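PDB 4JGB: putative exported protein from Burkholderia pseudomallei, which probably binds NAD or NADP through a Rossmann-type domain and may be an oxidoreductase acting on CH-NH groups. Local coordinates for residues G93-G98 / Q147-T152; A22-R27 / A194-I199; L119-G124 / A135-Y140. One frame throughout, in Å; residues are numbered along the deposited sequence.

Interaction 1: residues G93-G98 / Q147-T152; sequences GARKAG and QDLDWT
A surface salt bridge, Arg95 with Asp148, lies over a small apolar contact here. It joins the C-terminal end of helix 83-97 to the loop that leads into strand 150-155. Arg95 presents the NE and NH2 side of its guanidinium, and the carboxylate of Asp148 meets that edge almost in plane. The two planes are 20° apart. Arg95 NE donates to Asp148 OD2 at 3.0 Å, on the syn lone pair. Arg95 NH2 lies 2.5 Å from Asp148 OD1, unusually short, so the exact length is doubtful. NE and NH2 each have an oxygen of Asp148 as partner, which limits rotation of the guanidinium. The Arg95 chain runs extended from CG to NE, which carries the charge out past Leu149 to Asp148. Beneath it, Arg95 CG rests 3.9 Å from Leu149 CD2. The other branch, Leu149 CD1, is 4.1 Å from Ala94 CB. Ala94 and Leu149 both also touch Val102 of strand 101-105, the neighbour of strand 150-155 in the sheet. Gly98, with positive phi, ends the helix in a Schellman motif. Helix 83-97 packs on strand 101-105 and the lead-in to 150-155, as in Rossmann-type alpha/beta layers.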
loop_
_atom_site.group_PDB
_atom_site.type_symbol
_atom_site.label_atom_id
_atom_site.label_comp_id
_atom_site.label_asym_id
_atom_site.label_seq_id
_atom_site.Cartn_x
_atom_site.Cartn_y
_atom_site.Cartn_z
ATOM N N GLY A 93 -13.371 8.555 1.862
ATOM C CA GLY A 93 -13.386 9.000 0.463
ATOM C C GLY A 93 -13.922 7.933 -0.465
ATOM O O GLY A 93 -14.797 8.201 -1.284
ATOM N N ALA A 94 -13.398 6.714 -0.347
ATOM C CA ALA A 94 -13.833 5.637 -1.245
ATOM C C ALA A 94 -15.324 5.412 -1.096
ATOM O O ALA A 94 -16.031 5.356 -2.095
ATOM C CB ALA A 94 -13.064 4.343 -0.979
ATOM N N ARG A 95 -15.805 5.288 0.148
ATOM C CA ARG A 95 -17.255 5.152 0.420
ATOM C C ARG A 95 -18.090 6.270 -0.210
ATOM O O ARG A 95 -19.103 6.008 -0.885
ATOM C CB ARG A 95 -17.506 5.122 1.935
ATOM C CG ARG A 95 -17.103 3.808 2.606
ATOM C CD ARG A 95 -17.117 3.920 4.122
ATOM N NE ARG A 95 -17.194 2.601 4.748
ATOM C CZ ARG A 95 -16.975 2.383 6.042
ATOM N NH1 ARG A 95 -16.646 3.391 6.823
ATOM N NH2 ARG A 95 -17.063 1.153 6.542
ATOM N N LYS A 96 -17.664 7.512 0.029
ATOM C CA LYS A 96 -18.395 8.703 -0.395
ATOM C C LYS A 96 -18.450 8.780 -1.918
ATOM O O LYS A 96 -19.469 9.163 -2.488
ATOM C CB LYS A 96 -17.734 9.965 0.169
ATOM N N ALA A 97 -17.346 8.371 -2.556
ATOM C CA ALA A 97 -17.213 8.396 -4.012
ATOM C C ALA A 97 -17.757 7.129 -4.728
ATOM O O ALA A 97 -17.923 7.130 -5.937
ATOM C CB ALA A 97 -15.765 8.651 -4.391
ATOM N N GLY A 98 -18.033 6.060 -3.993
ATOM C CA GLY A 98 -18.585 4.842 -4.610
ATOM C C GLY A 98 -17.514 3.926 -5.183
ATOM O O GLY A 98 -17.799 3.098 -6.061
ATOM N N GLN A 147 -16.045 -3.725 6.524
ATOM C CA GLN A 147 -16.541 -4.930 5.866
ATOM C C GLN A 147 -17.056 -4.636 4.472
ATOM O O GLN A 147 -17.226 -5.543 3.657
ATOM C CB GLN A 147 -17.696 -5.534 6.683
ATOM C CG GLN A 147 -17.330 -5.941 8.111
ATOM C CD GLN A 147 -16.807 -7.366 8.199
ATOM O OE1 GLN A 147 -15.715 -7.680 7.717
ATOM N NE2 GLN A 147 -17.596 -8.247 8.827
ATOM N N ASP A 148 -17.342 -3.368 4.218
ATOM C CA ASP A 148 -18.122 -3.001 3.057
ATOM C C ASP A 148 -17.263 -2.521 1.859
ATOM O O ASP A 148 -17.801 -2.190 0.803
ATOM C CB ASP A 148 -19.128 -1.926 3.470
ATOM C CG ASP A 148 -18.446 -0.654 3.944
ATOM O OD1 ASP A 148 -17.787 -0.652 5.008
ATOM O OD2 ASP A 148 -18.535 0.337 3.231
ATOM N N LEU A 149 -15.950 -2.417 2.035
ATOM C CA LEU A 149 -15.051 -2.099 0.918
ATOM C C LEU A 149 -14.130 -3.299 0.658
ATOM O O LEU A 149 -13.852 -4.065 1.587
ATOM C CB LEU A 149 -14.174 -0.878 1.268
ATOM C CG LEU A 149 -14.744 0.506 1.593
ATOM C CD1 LEU A 149 -13.604 1.477 1.894
ATOM C CD2 LEU A 149 -15.556 1.017 0.426
ATOM N N ASP A 150 -13.642 -3.432 -0.589
ATOM C CA ASP A 150 -12.576 -4.405 -0.947
ATOM C C ASP A 150 -11.183 -3.819 -0.745
ATOM O O ASP A 150 -10.503 -3.420 -1.688
ATOM C CB ASP A 150 -12.705 -4.880 -2.389
ATOM C CG ASP A 150 -14.010 -5.600 -2.649
ATOM O OD1 ASP A 150 -14.621 -6.122 -1.682
ATOM O OD2 ASP A 150 -14.428 -5.628 -3.826
ATOM N N TRP A 151 -10.768 -3.772 0.509
ATOM C CA TRP A 151 -9.496 -3.211 0.838
ATOM C C TRP A 151 -8.453 -4.304 0.955
ATOM O O TRP A 151 -8.778 -5.477 1.191
ATOM C CB TRP A 151 -9.601 -2.327 2.107
ATOM C CG TRP A 151 -10.048 -3.073 3.346
ATOM C CD1 TRP A 151 -11.322 -3.114 3.891
ATOM C CD2 TRP A 151 -9.223 -3.873 4.203
ATOM N NE1 TRP A 151 -11.325 -3.878 5.035
ATOM C CE2 TRP A 151 -10.055 -4.362 5.249
ATOM C CE3 TRP A 151 -7.867 -4.224 4.191
ATOM C CZ2 TRP A 151 -9.571 -5.210 6.272
ATOM C CZ3 TRP A 151 -7.373 -5.066 5.228
ATOM C CH2 TRP A 151 -8.234 -5.558 6.232
ATOM N N THR A 152 -7.198 -3.907 0.759
ATOM C CA THR A 152 -6.041 -4.774 0.946
ATOM C C THR A 152 -4.950 -3.960 1.637
ATOM O O THR A 152 -4.650 -2.833 1.229
ATOM C CB THR A 152 -5.512 -5.313 -0.409
ATOM O OG1 THR A 152 -6.418 -6.303 -0.890
ATOM C CG2 THR A 152 -4.130 -6.000 -0.236
#

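Interaction 2: residues A22-R27 / A194-I199; sequences AAEAAR and AFVDEI
Glu24 carries the flat group among the residues that touch here, but its carboxylate is bound by residues other than Val196. OE1 forms a salt bridge with Arg165 and OE2 one with Arg28. The part of Glu24 that meets Val196 is its aliphatic stem. The contact lies between two helices that cover the same side of the mixed, largely parallel sheet in a Rossmann-type fold. Helix 16-27 follows the first strand, 7-11, as the first helix of that fold does. Helix 188-201 comes late in the chain and leads to strand 207-212. They come close enough for the CA atoms of Ala25 and Val196 to lie 6.2 Å apart, which the small alanine allows.

Val196 makes the contact from its helix. Its CG2 branch reaches into the surface of helix 16-27 between Glu24 and Ala25. Glu24 CG is 3.9 Å from Val196 CG2 and 4.0 Å from Val196 CB, so it lies against the root of the branch as well as its methyl. Glu24 chi1, with CG trans to the backbone N, lays CG against the valine; the bend at chi2 (61°) then turns the carboxylate aside. No hydrogen bond crosses between the two segments, and all three touching residues are buried.

The charges at the border are shared through Arg28, just beyond 22-27. It pairs with Glu24 and also with Asp197 of the other helix. The two acids are 5.7 Å apart, from Glu24 OE2 to Asp197 OD1, and the arginine probably offsets their repulsion. Helix 188-201 also rests on the sheet, where Phe195 packs on Val103 and Val105. Next to Glu24, Ala25 meets the same valine methyl twice: Val196 CG2 is 4.0 Å from Ala25 N and 4.1 Å from Ala25 CB.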
loop_
_atom_site.group_PDB
_atom_site.type_symbol
_atom_site.label_atom_id
_atom_site.label_comp_id
_atom_site.label_asym_id
_atom_site.label_seq_id
_atom_site.Cartn_x
_atom_site.Cartn_y
_atom_site.Cartn_z
ATOM N N ALA A 22 3.107 3.414 -9.975
ATOM C CA ALA A 22 2.498 4.139 -11.077
ATOM C C ALA A 22 3.014 3.663 -12.420
ATOM O O ALA A 22 2.250 3.521 -13.352
ATOM C CB ALA A 22 2.717 5.660 -10.940
ATOM N N ALA A 23 4.312 3.442 -12.526
ATOM C CA ALA A 23 4.926 3.018 -13.789
ATOM C C ALA A 23 4.522 1.582 -14.154
ATOM O O ALA A 23 4.304 1.249 -15.347
ATOM C CB ALA A 23 6.448 3.131 -13.685
ATOM N N GLU A 24 4.444 0.728 -13.130
ATOM C CA GLU A 24 4.022 -0.674 -13.317
ATOM C C GLU A 24 2.585 -0.733 -13.810
ATOM O O GLU A 24 2.255 -1.562 -14.673
ATOM C CB GLU A 24 4.174 -1.490 -12.019
ATOM C CG GLU A 24 3.768 -2.969 -12.106
ATOM C CD GLU A 24 4.583 -3.787 -13.118
ATOM O OE1 GLU A 24 5.787 -3.532 -13.245
ATOM O OE2 GLU A 24 4.032 -4.735 -13.744
ATOM N N ALA A 25 1.724 0.128 -13.274
ATOM C CA ALA A 25 0.338 0.140 -13.719
ATOM C C ALA A 25 0.204 0.740 -15.134
ATOM O O ALA A 25 -0.470 0.153 -15.981
ATOM C CB ALA A 25 -0.563 0.852 -12.721
ATOM N N ALA A 26 0.878 1.867 -15.383
ATOM C CA ALA A 26 0.872 2.506 -16.725
ATOM C C ALA A 26 1.367 1.573 -17.828
ATOM O O ALA A 26 0.758 1.502 -18.890
ATOM C CB ALA A 26 1.682 3.802 -16.734
ATOM N N ARG A 27 2.456 0.828 -17.581
ATOM C CA ARG A 27 3.041 0.025 -18.639
ATOM C C ARG A 27 2.119 -1.155 -19.026
ATOM O O ARG A 27 2.317 -1.757 -20.103
ATOM C CB ARG A 27 4.438 -0.478 -18.258
ATOM C CG ARG A 27 4.507 -1.597 -17.196
ATOM C CD ARG A 27 5.970 -1.830 -16.779
ATOM N NE ARG A 27 6.733 -2.456 -17.872
ATOM C CZ ARG A 27 8.066 -2.601 -17.941
ATOM N NH1 ARG A 27 8.874 -2.167 -16.978
ATOM N NH2 ARG A 27 8.599 -3.202 -19.012
ATOM N N ALA A 194 3.812 -7.120 -7.562
ATOM C CA ALA A 194 2.861 -7.690 -6.599
ATOM C C ALA A 194 1.629 -6.823 -6.320
ATOM O O ALA A 194 0.488 -7.333 -6.278
ATOM C CB ALA A 194 3.555 -8.059 -5.289
ATOM N N PHE A 195 1.864 -5.519 -6.148
ATOM C CA PHE A 195 0.863 -4.589 -5.653
ATOM C C PHE A 195 -0.167 -4.425 -6.764
ATOM O O PHE A 195 -1.388 -4.569 -6.538
ATOM C CB PHE A 195 1.547 -3.242 -5.296
ATOM C CG PHE A 195 0.653 -2.234 -4.608
ATOM C CD1 PHE A 195 -0.227 -1.429 -5.341
ATOM C CD2 PHE A 195 0.761 -2.016 -3.235
ATOM C CE1 PHE A 195 -0.996 -0.459 -4.710
ATOM C CE2 PHE A 195 -0.024 -1.041 -2.606
ATOM C CZ PHE A 195 -0.887 -0.253 -3.354
ATOM N N VAL A 196 0.329 -4.181 -7.978
ATOM C CA VAL A 196 -0.554 -4.011 -9.137
ATOM C C VAL A 196 -1.232 -5.353 -9.536
ATOM O O VAL A 196 -2.386 -5.353 -9.977
ATOM C CB VAL A 196 0.208 -3.362 -10.331
ATOM C CG1 VAL A 196 -0.667 -3.348 -11.574
ATOM C CG2 VAL A 196 0.688 -1.931 -10.002
ATOM N N ASP A 197 -0.546 -6.490 -9.367
ATOM C CA ASP A 197 -1.196 -7.819 -9.611
ATOM C C ASP A 197 -2.395 -7.931 -8.657
ATOM O O ASP A 197 -3.460 -8.438 -9.020
ATOM C CB ASP A 197 -0.267 -9.026 -9.307
ATOM C CG ASP A 197 0.794 -9.288 -10.373
ATOM O OD1 ASP A 197 0.737 -8.776 -11.507
ATOM O OD2 ASP A 197 1.706 -10.068 -10.054
ATOM N N GLU A 198 -2.220 -7.449 -7.436
ATOM C CA GLU A 198 -3.253 -7.597 -6.413
ATOM C C GLU A 198 -4.446 -6.705 -6.711
ATOM O O GLU A 198 -5.592 -7.107 -6.508
ATOM C CB GLU A 198 -2.714 -7.366 -4.984
ATOM C CG GLU A 198 -3.773 -7.468 -3.859
ATOM C CD GLU A 198 -4.680 -8.710 -3.949
ATOM O OE1 GLU A 198 -4.264 -9.720 -4.572
ATOM O OE2 GLU A 198 -5.810 -8.685 -3.380
ATOM N N ILE A 199 -4.164 -5.502 -7.202
ATOM C CA ILE A 199 -5.204 -4.616 -7.754
ATOM C C ILE A 199 -6.058 -5.321 -8.809
ATOM O O ILE A 199 -7.279 -5.190 -8.795
ATOM C CB ILE A 199 -4.610 -3.309 -8.337
ATOM C CG1 ILE A 199 -4.020 -2.444 -7.203
ATOM C CG2 ILE A 199 -5.665 -2.529 -9.133
ATOM C CD1 ILE A 199 -3.427 -1.130 -7.664
#

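Interaction 3: residues L119-G124 / A135-Y140; sequences LVDTEG and AHRDAY
Arg137 and Asp121 cross at about a right angle, joined by a salt bridge at the ends of their side chains. Arg137 NH2 donates to Asp121 OD2 at 2.6 Å, with an N-H...O angle of 147°. The oxygen lies close to the guanidinium plane, at its edge. The carboxylate is turned differently: its plane stands 49° from the guanidinium, and NH2 reaches OD2 from above it. The two groups therefore do not form a flat two-bond pair. A water fills the second position instead. Water 1 accepts from Arg137 NH1 at 2.8 Å and donates to Asp121 OD1 at 2.7 Å, so both oxygens of the carboxylate are tied to the same arginine.

Arg137 belongs to helix 130-143, which leads to strand 150-155 of the Rossmann-type sheet. Asp121 sits in a short 3-10 turn just after the small antiparallel pair of strands 112-114 and 117-118. The salt bridge links this turn to the helix that follows it.

Val120 also crosses Arg137 at about a right angle. Its CG1 methyl lies obliquely to the guanidinium, 3.3 Å from Arg137 NH2, a close approach. The Arg137 chain leaves the helix extended and bends at chi3 (-69°), which brings the guanidinium round to Val120 and Asp121. Gln118 OE1 accepts from Arg137 NE, which further limits rotation of the guanidinium. Behind Asp121 the turn is closed by Leu119 O, which accepts from Thr122 N at 2.9 Å and from Thr122 OG1 at 2.7 Å, the hydroxyl lying in the carbonyl plane.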
loop_
_atom_site.group_PDB
_atom_site.type_symbol
_atom_site.label_atom_id
_atom_site.label_comp_id
_atom_site.label_asym_id
_atom_site.label_seq_id
_atom_site.Cartn_x
_atom_site.Cartn_y
_atom_site.Cartn_z
ATOM N N LEU A 119 6.113 -9.048 13.770
ATOM C CA LEU A 119 7.531 -8.763 13.687
ATOM C C LEU A 119 8.007 -7.644 14.651
ATOM O O LEU A 119 9.066 -7.762 15.280
ATOM C CB LEU A 119 7.919 -8.418 12.238
ATOM C CG LEU A 119 9.419 -8.214 11.953
ATOM C CD1 LEU A 119 10.271 -9.424 12.288
ATOM C CD2 LEU A 119 9.599 -7.785 10.497
ATOM N N VAL A 120 7.225 -6.567 14.755
ATOM C CA VAL A 120 7.630 -5.414 15.589
ATOM C C VAL A 120 7.903 -5.863 17.027
ATOM O O VAL A 120 8.747 -5.279 17.719
ATOM C CB VAL A 120 6.562 -4.300 15.591
ATOM C CG1 VAL A 120 5.230 -4.823 16.141
ATOM C CG2 VAL A 120 7.043 -3.079 16.399
ATOM N N ASP A 121 7.228 -6.933 17.462
ATOM C CA ASP A 121 7.390 -7.369 18.852
ATOM C C ASP A 121 8.487 -8.412 19.054
ATOM O O ASP A 121 8.636 -8.896 20.176
ATOM C CB ASP A 121 6.067 -7.852 19.451
ATOM C CG ASP A 121 5.072 -6.735 19.582
ATOM O OD1 ASP A 121 5.515 -5.611 19.945
ATOM O OD2 ASP A 121 3.876 -6.947 19.268
ATOM N N THR A 122 9.225 -8.748 17.987
ATOM C CA THR A 122 10.273 -9.792 18.049
ATOM C C THR A 122 11.574 -9.269 18.662
ATOM O O THR A 122 11.803 -8.061 18.719
ATOM C CB THR A 122 10.554 -10.504 16.683
ATOM O OG1 THR A 122 10.969 -9.567 15.662
ATOM C CG2 THR A 122 9.337 -11.284 16.240
ATOM N N GLU A 123 12.407 -10.180 19.145
ATOM C CA GLU A 123 13.700 -9.794 19.670
ATOM C C GLU A 123 14.632 -9.323 18.553
ATOM O O GLU A 123 14.769 -9.955 17.529
ATOM C CB GLU A 123 14.320 -10.912 20.536
ATOM C CG GLU A 123 13.667 -11.043 21.906
ATOM C CD GLU A 123 13.866 -9.806 22.765
ATOM O OE1 GLU A 123 14.925 -9.703 23.398
ATOM O OE2 GLU A 123 12.961 -8.937 22.830
ATOM N N GLY A 124 15.188 -8.132 18.754
ATOM C CA GLY A 124 16.100 -7.526 17.805
ATOM C C GLY A 124 15.459 -6.614 16.779
ATOM O O GLY A 124 16.157 -6.097 15.910
ATOM N N ALA A 135 1.956 2.342 14.348
ATOM C CA ALA A 135 0.968 3.090 13.548
ATOM C C ALA A 135 0.373 2.206 12.426
ATOM O O ALA A 135 -0.851 2.210 12.219
ATOM C CB ALA A 135 1.604 4.336 12.959
ATOM N N HIS A 136 1.211 1.422 11.724
ATOM C CA HIS A 136 0.640 0.498 10.728
ATOM C C HIS A 136 -0.293 -0.518 11.376
ATOM O O HIS A 136 -1.363 -0.808 10.821
ATOM C CB HIS A 136 1.713 -0.225 9.900
ATOM C CG HIS A 136 2.391 0.670 8.931
ATOM N ND1 HIS A 136 1.714 1.274 7.890
ATOM C CD2 HIS A 136 3.662 1.109 8.863
ATOM C CE1 HIS A 136 2.554 2.028 7.205
ATOM N NE2 HIS A 136 3.745 1.939 7.773
ATOM N N ARG A 137 0.108 -1.036 12.542
ATOM C CA ARG A 137 -0.723 -1.982 13.275
ATOM C C ARG A 137 -2.115 -1.444 13.530
ATOM O O ARG A 137 -3.083 -2.167 13.330
ATOM C CB ARG A 137 -0.102 -2.380 14.608
ATOM C CG ARG A 137 -1.098 -3.070 15.547
ATOM C CD ARG A 137 -0.486 -3.324 16.922
ATOM N NE ARG A 137 0.556 -4.354 16.853
ATOM C CZ ARG A 137 1.422 -4.615 17.831
ATOM N NH1 ARG A 137 1.384 -3.919 18.963
ATOM N NH2 ARG A 137 2.343 -5.558 17.663
ATOM N N ASP A 138 -2.200 -0.185 13.971
ATOM C CA ASP A 138 -3.493 0.478 14.208
ATOM C C ASP A 138 -4.282 0.770 12.926
ATOM O O ASP A 138 -5.493 0.643 12.908
ATOM C CB ASP A 138 -3.284 1.777 14.978
ATOM C CG ASP A 138 -2.713 1.554 16.378
ATOM O OD1 ASP A 138 -2.703 0.381 16.871
ATOM O OD2 ASP A 138 -2.266 2.568 16.965
ATOM N N ALA A 139 -3.591 1.189 11.869
ATOM C CA ALA A 139 -4.194 1.337 10.541
ATOM C C ALA A 139 -4.848 0.016 10.121
ATOM O O ALA A 139 -6.026 -0.016 9.757
ATOM C CB ALA A 139 -3.157 1.777 9.519
ATOM N N TYR A 140 -4.096 -1.076 10.205
ATOM C CA TYR A 140 -4.650 -2.406 9.923
ATOM C C TYR A 140 -5.795 -2.763 10.888
ATOM O O TYR A 140 -6.819 -3.264 10.462
ATOM C CB TYR A 140 -3.568 -3.488 9.957
ATOM C CG TYR A 140 -4.155 -4.862 9.726
ATOM C CD1 TYR A 140 -4.533 -5.261 8.445
ATOM C CD2 TYR A 140 -4.367 -5.759 10.793
ATOM C CE1 TYR A 140 -5.091 -6.509 8.211
ATOM C CE2 TYR A 140 -4.929 -7.020 10.562
ATOM C CZ TYR A 140 -5.283 -7.384 9.266
ATOM O OH TYR A 140 -5.828 -8.611 8.986
HETATM O O HOH W 1 3.463 -4.096 20.821
#

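In the fold
From the N terminus, 22-27 comes first and is met by 194-199, so interaction 2 closes the longest loop. Within it, 93-98 opens the loop that 147-152 closes in interaction 1. Interaction 3 is nested inside that loop, joining 119-124 to 135-140, so no contacts cross. Interaction 2 ties the first helix to the last on one side of the sheet. On the other side, interaction 1 ties helix 83-97 to the loop before strand 150-155, and interaction 3 ties the turn after strand 117-118 to helix 130-143. Trp151 touches Tyr140, linking 1 and 3; a weak Thr152-Glu198 hydrogen bond links 1 and 2. Interactions 2 and 3 do not touch.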